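Local coordinates for TetR family transcriptional regulator (Clostridium perfringens, PDB 6AZH), which probably binds DNA through an N-terminal helix-turn-helix domain as a TetR-family regulator of transcription, possibly of genes for fatty acid metabolism, at residues Glu52-Val57 with Glu112-Glu117; His66-Asp71 with Phe87-Glu92; Thr70-Leu75 with Ile80-Lys85. One frame throughout, in Å; residues are numbered along the deposited sequence.

Interaction 1 of 3, residues Glu52-Val57 with Glu112-Glu117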
loop_
_atom_site.group_PDB
_atom_site.type_symbol
_atom_site.label_atom_id
_atom_site.label_comp_id
_atom_site.label_asym_id
_atom_site.label_seq_id
_atom_site.Cartn_x
_atom_site.Cartn_y
_atom_site.Cartn_z
ATOM N N GLU A 52 -19.534 7.123 11.092
ATOM C CA GLU A 52 -19.927 8.361 10.427
ATOM C C GLU A 52 -18.768 9.345 10.388
ATOM O O GLU A 52 -18.561 10.025 9.373
ATOM C CB GLU A 52 -21.154 8.973 11.118
ATOM C CG GLU A 52 -22.457 8.269 10.771
ATOM C CD GLU A 52 -23.712 9.097 11.069
ATOM O OE1 GLU A 52 -23.596 10.261 11.507
ATOM O OE2 GLU A 52 -24.828 8.568 10.868
ATOM N N ILE A 53 -17.979 9.420 11.466
ATOM C CA ILE A 53 -16.832 10.324 11.465
ATOM C C ILE A 53 -15.838 9.892 10.397
ATOM O O ILE A 53 -15.361 10.706 9.597
ATOM C CB ILE A 53 -16.157 10.386 12.842
ATOM C CG1 ILE A 53 -17.110 10.977 13.901
ATOM C CG2 ILE A 53 -14.887 11.245 12.749
ATOM C CD1 ILE A 53 -16.599 10.819 15.327
ATOM N N PHE A 54 -15.524 8.594 10.372
ATOM C CA PHE A 54 -14.590 8.062 9.381
ATOM C C PHE A 54 -14.997 8.428 7.959
ATOM O O PHE A 54 -14.173 8.916 7.177
ATOM C CB PHE A 54 -14.499 6.542 9.526
ATOM C CG PHE A 54 -13.505 5.916 8.586
ATOM C CD1 PHE A 54 -13.895 5.478 7.327
ATOM C CD2 PHE A 54 -12.174 5.792 8.960
ATOM C CE1 PHE A 54 -12.970 4.921 6.465
ATOM C CE2 PHE A 54 -11.242 5.231 8.085
ATOM C CZ PHE A 54 -11.650 4.798 6.848
ATOM N N ASN A 55 -16.263 8.173 7.594
ATOM C CA ASN A 55 -16.692 8.388 6.214
ATOM C C ASN A 55 -16.651 9.865 5.845
ATOM O O ASN A 55 -16.262 10.226 4.723
ATOM C CB ASN A 55 -18.095 7.816 6.014
ATOM C CG ASN A 55 -18.105 6.306 6.009
ATOM O OD1 ASN A 55 -17.073 5.664 5.781
ATOM N ND2 ASN A 55 -19.274 5.723 6.257
ATOM N N PHE A 56 -17.058 10.727 6.779
ATOM C CA PHE A 56 -16.959 12.169 6.579
ATOM C C PHE A 56 -15.513 12.590 6.328
ATOM O O PHE A 56 -15.230 13.349 5.387
ATOM C CB PHE A 56 -17.549 12.871 7.812
ATOM C CG PHE A 56 -17.091 14.279 7.987
ATOM C CD1 PHE A 56 -17.729 15.311 7.325
ATOM C CD2 PHE A 56 -16.046 14.575 8.845
ATOM C CE1 PHE A 56 -17.306 16.613 7.486
ATOM C CE2 PHE A 56 -15.625 15.878 9.010
ATOM C CZ PHE A 56 -16.256 16.889 8.331
ATOM N N VAL A 57 -14.574 12.069 7.132
ATOM C CA VAL A 57 -13.160 12.406 6.961
ATOM C C VAL A 57 -12.662 11.946 5.587
ATOM O O VAL A 57 -11.983 12.697 4.870
ATOM C CB VAL A 57 -12.307 11.801 8.096
ATOM C CG1 VAL A 57 -10.824 12.020 7.825
ATOM C CG2 VAL A 57 -12.694 12.400 9.479
ATOM N N GLU A 112 -15.429 -4.942 5.251
ATOM C CA GLU A 112 -16.544 -4.159 5.767
ATOM C C GLU A 112 -17.103 -3.280 4.658
ATOM O O GLU A 112 -16.381 -2.855 3.754
ATOM C CB GLU A 112 -16.109 -3.284 6.946
ATOM C CG GLU A 112 -15.575 -4.047 8.145
ATOM C CD GLU A 112 -16.635 -4.891 8.798
ATOM O OE1 GLU A 112 -16.384 -6.099 9.002
ATOM O OE2 GLU A 112 -17.723 -4.351 9.097
ATOM N N THR A 113 -18.411 -3.019 4.728
ATOM C CA THR A 113 -19.042 -2.110 3.768
ATOM C C THR A 113 -18.315 -0.769 3.722
ATOM O O THR A 113 -18.134 -0.178 2.651
ATOM C CB THR A 113 -20.519 -1.911 4.141
ATOM O OG1 THR A 113 -21.191 -3.176 4.112
ATOM C CG2 THR A 113 -21.205 -0.967 3.162
ATOM N N ARG A 114 -17.867 -0.293 4.883
ATOM C CA ARG A 114 -17.073 0.927 4.970
ATOM C C ARG A 114 -15.860 0.867 4.047
ATOM O O ARG A 114 -15.470 1.875 3.450
ATOM C CB ARG A 114 -16.645 1.128 6.424
ATOM C CG ARG A 114 -15.687 2.253 6.717
ATOM C CD ARG A 114 -15.246 2.159 8.200
ATOM N NE ARG A 114 -14.374 1.014 8.462
ATOM C CZ ARG A 114 -14.744 -0.099 9.105
ATOM N NH1 ARG A 114 -15.987 -0.246 9.560
ATOM N NH2 ARG A 114 -13.869 -1.072 9.294
ATOM N N GLN A 115 -15.257 -0.311 3.915
ATOM C CA GLN A 115 -14.033 -0.417 3.136
ATOM C C GLN A 115 -14.312 -0.614 1.654
ATOM O O GLN A 115 -13.542 -0.124 0.822
ATOM C CB GLN A 115 -13.171 -1.546 3.690
ATOM C CG GLN A 115 -12.974 -1.447 5.209
ATOM C CD GLN A 115 -12.268 -2.652 5.792
ATOM O OE1 GLN A 115 -12.897 -3.659 6.122
ATOM N NE2 GLN A 115 -10.950 -2.560 5.909
ATOM N N ASP A 116 -15.397 -1.311 1.301
ATOM C CA ASP A 116 -15.860 -1.293 -0.085
ATOM C C ASP A 116 -16.092 0.138 -0.550
ATOM O O ASP A 116 -15.677 0.527 -1.649
ATOM C CB ASP A 116 -17.155 -2.094 -0.229
ATOM C CG ASP A 116 -16.939 -3.591 -0.164
ATOM O OD1 ASP A 116 -15.906 -4.076 -0.666
ATOM O OD2 ASP A 116 -17.825 -4.287 0.383
ATOM N N GLU A 117 -16.770 0.935 0.286
ATOM C CA GLU A 117 -17.081 2.315 -0.062
ATOM C C GLU A 117 -15.817 3.151 -0.200
ATOM O O GLU A 117 -15.702 3.961 -1.130
ATOM C CB GLU A 117 -18.019 2.915 0.988
ATOM C CG GLU A 117 -19.445 2.386 0.872
ATOM C CD GLU A 117 -20.253 2.511 2.165
ATOM O OE1 GLU A 117 -19.762 3.121 3.148
ATOM O OE2 GLU A 117 -21.392 1.999 2.190
HETATM O O HOH W 1 -15.431 4.730 3.792
HETATM O O HOH W 2 -20.020 2.884 5.703
#

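Interaction 2 of 3, residues His66-Asp71 with Phe87-Glu92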
loop_
_atom_site.group_PDB
_atom_site.type_symbol
_atom_site.label_atom_id
_atom_site.label_comp_id
_atom_site.label_asym_id
_atom_site.label_seq_id
_atom_site.Cartn_x
_atom_site.Cartn_y
_atom_site.Cartn_z
ATOM N N HIS A 66 -9.299 14.939 -5.798
ATOM C CA HIS A 66 -10.100 15.085 -7.012
ATOM C C HIS A 66 -9.911 16.458 -7.640
ATOM O O HIS A 66 -9.809 16.579 -8.866
ATOM C CB HIS A 66 -11.583 14.876 -6.705
ATOM C CG HIS A 66 -11.949 13.460 -6.427
ATOM N ND1 HIS A 66 -11.826 12.467 -7.370
ATOM C CD2 HIS A 66 -12.450 12.870 -5.315
ATOM C CE1 HIS A 66 -12.220 11.320 -6.847
ATOM N NE2 HIS A 66 -12.613 11.540 -5.604
ATOM N N GLU A 67 -9.867 17.504 -6.815
ATOM C CA GLU A 67 -9.729 18.860 -7.337
ATOM C C GLU A 67 -8.421 19.025 -8.100
ATOM O O GLU A 67 -8.402 19.529 -9.232
ATOM C CB GLU A 67 -9.810 19.866 -6.193
ATOM C CG GLU A 67 -9.549 21.313 -6.605
ATOM C CD GLU A 67 -9.529 22.253 -5.415
ATOM O OE1 GLU A 67 -8.804 23.271 -5.478
ATOM O OE2 GLU A 67 -10.226 21.958 -4.411
ATOM N N LYS A 68 -7.312 18.609 -7.486
ATOM C CA LYS A 68 -6.007 18.781 -8.115
ATOM C C LYS A 68 -5.835 17.881 -9.328
ATOM O O LYS A 68 -5.197 18.290 -10.306
ATOM C CB LYS A 68 -4.894 18.533 -7.100
ATOM C CG LYS A 68 -4.811 19.607 -6.036
ATOM C CD LYS A 68 -3.394 19.776 -5.523
ATOM C CE LYS A 68 -3.327 20.791 -4.385
ATOM N NZ LYS A 68 -3.331 22.193 -4.883
ATOM N N LEU A 69 -6.402 16.670 -9.301
ATOM C CA LEU A 69 -6.340 15.820 -10.485
ATOM C C LEU A 69 -7.181 16.401 -11.614
ATOM O O LEU A 69 -6.740 16.434 -12.770
ATOM C CB LEU A 69 -6.793 14.401 -10.151
ATOM C CG LEU A 69 -6.766 13.390 -11.297
ATOM C CD1 LEU A 69 -5.358 13.258 -11.871
ATOM C CD2 LEU A 69 -7.288 12.037 -10.822
ATOM N N THR A 70 -8.391 16.874 -11.295
ATOM C CA THR A 70 -9.236 17.498 -12.307
ATOM C C THR A 70 -8.554 18.713 -12.926
ATOM O O THR A 70 -8.665 18.940 -14.135
ATOM C CB THR A 70 -10.591 17.885 -11.699
ATOM O OG1 THR A 70 -11.327 16.692 -11.397
ATOM C CG2 THR A 70 -11.405 18.718 -12.686
ATOM N N ASP A 71 -7.826 19.495 -12.121
ATOM C CA ASP A 71 -7.093 20.636 -12.676
ATOM C C ASP A 71 -6.050 20.182 -13.691
ATOM O O ASP A 71 -5.865 20.824 -14.732
ATOM C CB ASP A 71 -6.403 21.424 -11.564
ATOM C CG ASP A 71 -7.373 22.240 -10.727
ATOM O OD1 ASP A 71 -8.525 22.444 -11.164
ATOM O OD2 ASP A 71 -6.966 22.679 -9.632
ATOM N N PHE A 87 2.639 13.109 -11.122
ATOM C CA PHE A 87 3.553 12.539 -10.139
ATOM C C PHE A 87 3.966 13.586 -9.121
ATOM O O PHE A 87 3.989 13.318 -7.913
ATOM C CB PHE A 87 4.790 11.954 -10.829
ATOM C CG PHE A 87 4.478 10.931 -11.864
ATOM C CD1 PHE A 87 3.365 10.118 -11.748
ATOM C CD2 PHE A 87 5.293 10.795 -12.981
ATOM C CE1 PHE A 87 3.070 9.180 -12.723
ATOM C CE2 PHE A 87 5.009 9.851 -13.957
ATOM C CZ PHE A 87 3.901 9.042 -13.824
ATOM N N LYS A 88 4.254 14.802 -9.589
ATOM C CA LYS A 88 4.652 15.875 -8.692
ATOM C C LYS A 88 3.518 16.233 -7.738
ATOM O O LYS A 88 3.724 16.321 -6.523
ATOM C CB LYS A 88 5.077 17.096 -9.503
ATOM C CG LYS A 88 5.338 18.327 -8.673
ATOM C CD LYS A 88 5.646 19.511 -9.590
ATOM C CE LYS A 88 6.482 20.556 -8.883
ATOM N NZ LYS A 88 5.814 21.071 -7.661
HETATM N N MSE A 89 2.312 16.424 -8.273
HETATM C CA MSE A 89 1.141 16.765 -7.463
HETATM C C MSE A 89 0.874 15.697 -6.384
HETATM O O MSE A 89 0.631 16.042 -5.221
HETATM C CB MSE A 89 -0.091 16.941 -8.365
HETATM C CG MSE A 89 -1.410 17.278 -7.644
HETATM SE SE MSE A 89 -2.321 15.685 -6.895
HETATM C CE MSE A 89 -3.197 15.034 -8.519
ATOM N N GLN A 90 0.931 14.414 -6.764
ATOM C CA GLN A 90 0.540 13.347 -5.833
ATOM C C GLN A 90 1.525 13.221 -4.685
ATOM O O GLN A 90 1.121 13.038 -3.530
ATOM C CB GLN A 90 0.433 12.000 -6.554
ATOM C CG GLN A 90 -0.741 11.865 -7.483
ATOM C CD GLN A 90 -0.983 10.427 -7.932
ATOM O OE1 GLN A 90 -2.120 10.040 -8.182
ATOM N NE2 GLN A 90 0.082 9.637 -8.029
ATOM N N PHE A 91 2.824 13.298 -4.983
ATOM C CA PHE A 91 3.814 13.148 -3.927
ATOM C C PHE A 91 3.832 14.363 -3.014
ATOM O O PHE A 91 4.003 14.220 -1.795
ATOM C CB PHE A 91 5.193 12.896 -4.528
ATOM C CG PHE A 91 5.374 11.494 -5.051
ATOM C CD1 PHE A 91 5.229 10.407 -4.205
ATOM C CD2 PHE A 91 5.694 11.270 -6.383
ATOM C CE1 PHE A 91 5.391 9.119 -4.670
ATOM C CE2 PHE A 91 5.864 9.986 -6.864
ATOM C CZ PHE A 91 5.714 8.905 -6.006
ATOM N N GLU A 92 3.614 15.563 -3.573
ATOM C CA GLU A 92 3.491 16.742 -2.721
ATOM C C GLU A 92 2.264 16.627 -1.826
ATOM O O GLU A 92 2.346 16.879 -0.616
ATOM C CB GLU A 92 3.447 18.024 -3.568
ATOM C CG GLU A 92 4.814 18.411 -4.123
ATOM C CD GLU A 92 4.774 19.592 -5.073
ATOM O OE1 GLU A 92 3.676 20.124 -5.325
ATOM O OE2 GLU A 92 5.853 19.978 -5.580
#

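Interaction 3 of 3, residues Thr70-Leu75 with Ile80-Lys85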
loop_
_atom_site.group_PDB
_atom_site.type_symbol
_atom_site.label_atom_id
_atom_site.label_comp_id
_atom_site.label_asym_id
_atom_site.label_seq_id
_atom_site.Cartn_x
_atom_site.Cartn_y
_atom_site.Cartn_z
ATOM N N THR A 70 -8.391 16.874 -11.295
ATOM C CA THR A 70 -9.236 17.498 -12.307
ATOM C C THR A 70 -8.554 18.713 -12.926
ATOM O O THR A 70 -8.665 18.940 -14.135
ATOM C CB THR A 70 -10.591 17.885 -11.699
ATOM O OG1 THR A 70 -11.327 16.692 -11.397
ATOM C CG2 THR A 70 -11.405 18.718 -12.686
ATOM N N ASP A 71 -7.826 19.495 -12.121
ATOM C CA ASP A 71 -7.093 20.636 -12.676
ATOM C C ASP A 71 -6.050 20.182 -13.691
ATOM O O ASP A 71 -5.865 20.824 -14.732
ATOM C CB ASP A 71 -6.403 21.424 -11.564
ATOM C CG ASP A 71 -7.373 22.240 -10.727
ATOM O OD1 ASP A 71 -8.525 22.444 -11.164
ATOM O OD2 ASP A 71 -6.966 22.679 -9.632
ATOM N N ILE A 72 -5.330 19.098 -13.385
ATOM C CA ILE A 72 -4.347 18.565 -14.331
ATOM C C ILE A 72 -5.033 18.081 -15.601
ATOM O O ILE A 72 -4.582 18.371 -16.724
ATOM C CB ILE A 72 -3.525 17.446 -13.664
ATOM C CG1 ILE A 72 -2.535 18.068 -12.674
ATOM C CG2 ILE A 72 -2.803 16.602 -14.734
ATOM C CD1 ILE A 72 -1.765 17.056 -11.879
ATOM N N GLU A 73 -6.136 17.344 -15.447
ATOM C CA GLU A 73 -6.912 16.891 -16.598
ATOM C C GLU A 73 -7.362 18.053 -17.475
ATOM O O GLU A 73 -7.446 17.906 -18.701
ATOM C CB GLU A 73 -8.138 16.108 -16.139
ATOM C CG GLU A 73 -7.847 14.728 -15.576
ATOM C CD GLU A 73 -9.107 13.903 -15.444
ATOM O OE1 GLU A 73 -9.615 13.446 -16.484
ATOM O OE2 GLU A 73 -9.592 13.714 -14.300
ATOM N N ASN A 74 -7.658 19.205 -16.867
ATOM C CA ASN A 74 -8.200 20.348 -17.593
ATOM C C ASN A 74 -7.137 21.130 -18.360
ATOM O O ASN A 74 -7.494 21.941 -19.223
ATOM C CB ASN A 74 -8.916 21.301 -16.630
ATOM C CG ASN A 74 -10.288 20.792 -16.198
ATOM O OD1 ASN A 74 -10.884 19.929 -16.841
ATOM N ND2 ASN A 74 -10.794 21.337 -15.101
ATOM N N LEU A 75 -5.857 20.930 -18.054
ATOM C CA LEU A 75 -4.790 21.632 -18.755
ATOM C C LEU A 75 -4.798 21.293 -20.240
ATOM O O LEU A 75 -5.275 20.237 -20.656
ATOM C CB LEU A 75 -3.427 21.261 -18.174
ATOM C CG LEU A 75 -3.186 21.445 -16.683
ATOM C CD1 LEU A 75 -1.936 20.693 -16.280
ATOM C CD2 LEU A 75 -3.071 22.929 -16.366
ATOM N N ILE A 80 1.626 13.417 -21.866
ATOM C CA ILE A 80 2.872 13.013 -21.222
ATOM C C ILE A 80 3.318 14.073 -20.228
ATOM O O ILE A 80 3.915 13.757 -19.189
ATOM C CB ILE A 80 3.965 12.724 -22.288
ATOM C CG1 ILE A 80 5.245 12.227 -21.617
ATOM C CG2 ILE A 80 4.268 13.969 -23.107
ATOM C CD1 ILE A 80 5.064 10.958 -20.799
ATOM N N GLU A 81 3.035 15.347 -20.518
ATOM C CA GLU A 81 3.356 16.399 -19.568
ATOM C C GLU A 81 2.366 16.404 -18.404
ATOM O O GLU A 81 2.745 16.731 -17.272
ATOM C CB GLU A 81 3.379 17.754 -20.279
ATOM C CG GLU A 81 4.502 17.859 -21.323
ATOM C CD GLU A 81 5.861 17.592 -20.702
ATOM O OE1 GLU A 81 6.167 18.230 -19.671
ATOM O OE2 GLU A 81 6.614 16.735 -21.229
ATOM N N LYS A 82 1.114 16.023 -18.661
ATOM C CA LYS A 82 0.160 15.868 -17.566
ATOM C C LYS A 82 0.600 14.770 -16.608
ATOM O O LYS A 82 0.422 14.902 -15.390
ATOM C CB LYS A 82 -1.240 15.566 -18.099
ATOM C CG LYS A 82 -1.957 16.758 -18.754
ATOM C CD LYS A 82 -3.186 16.288 -19.515
ATOM C CE LYS A 82 -4.119 17.450 -19.842
ATOM N NZ LYS A 82 -5.319 16.978 -20.590
ATOM N N LEU A 83 1.182 13.675 -17.133
ATOM C CA LEU A 83 1.644 12.606 -16.240
ATOM C C LEU A 83 2.796 13.082 -15.370
ATOM O O LEU A 83 2.854 12.759 -14.177
ATOM C CB LEU A 83 2.060 11.352 -17.024
ATOM C CG LEU A 83 0.906 10.602 -17.697
ATOM C CD1 LEU A 83 1.450 9.532 -18.663
ATOM C CD2 LEU A 83 -0.046 9.976 -16.659
ATOM N N LYS A 84 3.726 13.848 -15.941
ATOM C CA LYS A 84 4.798 14.404 -15.123
ATOM C C LYS A 84 4.239 15.298 -14.019
ATOM O O LYS A 84 4.695 15.230 -12.870
ATOM C CB LYS A 84 5.786 15.161 -16.007
ATOM C CG LYS A 84 6.598 14.223 -16.908
ATOM C CD LYS A 84 7.240 15.032 -18.041
ATOM C CE LYS A 84 8.018 14.179 -19.023
ATOM N NZ LYS A 84 8.719 15.119 -19.953
ATOM N N LYS A 85 3.219 16.101 -14.335
ATOM C CA LYS A 85 2.610 16.961 -13.322
ATOM C C LYS A 85 1.802 16.147 -12.314
ATOM O O LYS A 85 1.695 16.545 -11.149
ATOM C CB LYS A 85 1.738 18.033 -13.984
ATOM C CG LYS A 85 2.571 19.148 -14.663
ATOM C CD LYS A 85 1.751 20.127 -15.514
ATOM C CE LYS A 85 2.609 21.343 -15.890
ATOM N NZ LYS A 85 1.888 22.300 -16.776
#

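Interaction 1 of 3, residues Glu52-Val57 with Glu112-Glu117
R114 and F54 make the main contact here, where the two domains of the TetR fold meet: helix 50-74, whose first turns belong to the DNA-binding sequence family, runs beside the start of helix 113-138 of the C-terminal domain. The short helical segments are almost parallel, 5° apart, but their axes come no closer than 11.3 Å. Long side chains and ordered water therefore span the interval.

R114 has the most surface buried by the contact. Its methylenes do the touching: CD lies 3.7 Å from F54 CD1, approaching the ring obliquely, and CG is equally near that carbon. With CG anti to the backbone N (chi1 174°), the chain heads for helix 50-74 and then bends at chi3, which turns the guanidinium aside, its plane 84° from the F54 ring. That charged end has its own partners: NE bonds Q107 OE1, NH1 forms a salt bridge with E51, and Y24 makes a cation-pi contact. Y24 and F19 also meet F54 edge-to-face, so the arginine's aliphatic part adjoins an aromatic cluster.

N55 works at the more open side of the contact. Its OD1, at the edge of the F54 ring and in plane with it, is 3.8 Å from R114 CG. The amide reaches the facing helix through two waters, one on each of its polar atoms. The first donates to N55 OD1 at 2.7 Å and to R114 O at 2.9 Å, joining a side chain to a helix carbonyl. At the other end N55 ND2 and E117 OE1 stand 4.1 Å apart, and the second water fills the step: it accepts from N55 ND2 at 3.0 Å and donates to E117 OE1 at 2.6 Å.

Interaction 2 of 3, residues His66-Asp71 with Phe87-Glu92
M89, present as selenomethionine, reaches from helix 79-96 to K68 and L69 on helix 50-74, side-chain packing between two helices of the all-helical TetR C-terminal domain, and takes part in every close contact between the two segments. Near its base, CG sits 3.7 Å from K68 CB and 3.8 Å from K68 CD, so it nestles against the aliphatic stem of the lysine; SE is 3.8 Å from K68 CB. At the far end, the methyl CE presses on the helix backbone itself, 3.7 Å from L69 N, and lies 4.0 Å from L69 CB.

The torsions account for this double reach. CG of M89 stands anti to the backbone N (chi1 179°), which carries the chain out toward helix 50-74; bends at chi2 and chi3 then fold the methyl against L69. K68 starts toward M89 and touches it with CB and CD, but from CE onward the chain leads away, ammonium included.

One shell out, Y125 of helix 113-138 packs on both L69 and M89, bringing a third helix against the pair, and its hydroxyl is hydrogen-bonded to Q90 OE1, one residue beyond M89.

The side-chain contacts are apolar, methylenes, selenium and methyl meeting at van der Waals distance, with the methyl also against backbone N. Such a contact has little directional demand, and it leaves the lysine charge apart from the packed surface.

Interaction 3 of 3, residues Thr70-Leu75 with Ile80-Lys85
K82 lays its methylenes along I72 and carries its ammonium to the end of helix 50-74. Its CB meets I72 CG2 at 3.9 Å, the two side chains sliding past each other in opposite directions. Beyond CG the chain is fully extended (chi4 180°), and this straightness brings NZ to the last turn, where it donates to E73 O at 3.0 Å from above the carbonyl plane, 40° out of it. L75 O lies 3.3 Å from K82 NZ as well, so the positive group stands among carbonyls at a helix C-terminus, an arrangement likely to be favoured by the helix dipole.

Three residues on, K85 offers its backbone and its stem. I72 CD1 packs 3.6 Å from K85 O, while K85 CD touches L75 CD1 at 3.8 Å; the ammonium continues to a salt bridge with D77 in the connecting loop.

The two segments thus form an antiparallel helical hairpin; the axes of these short segments approach to 9.8 Å, with their directions 158° apart. Helix 113-138 closes one side of it, with I132 touching both I72 and K82 and R131 holding E73 in a salt bridge. At I80 the second helix also meets L186 of helix 174-187 and V190 of the second subunit.

In the fold
All three interactions draw on helix 50-74, which passes from the DNA-binding part of the chain into the C-terminal domain. Interaction 1 lies near its start, with its centre about 23 Å from that of interaction 2 and about 29 Å from that of interaction 3, across the centre of the chain. Interactions 2 and 3 are successive levels of one helix pair, 50-74 with 79-96; their centres are about 8 Å apart, they share T70 and D71, and M89 CB touches I72 CD1 at 3.9 Å. Helix 113-138 links both ends: it supplies R114 to interaction 1, and Y125 and I132 pack beside interactions 2 and 3.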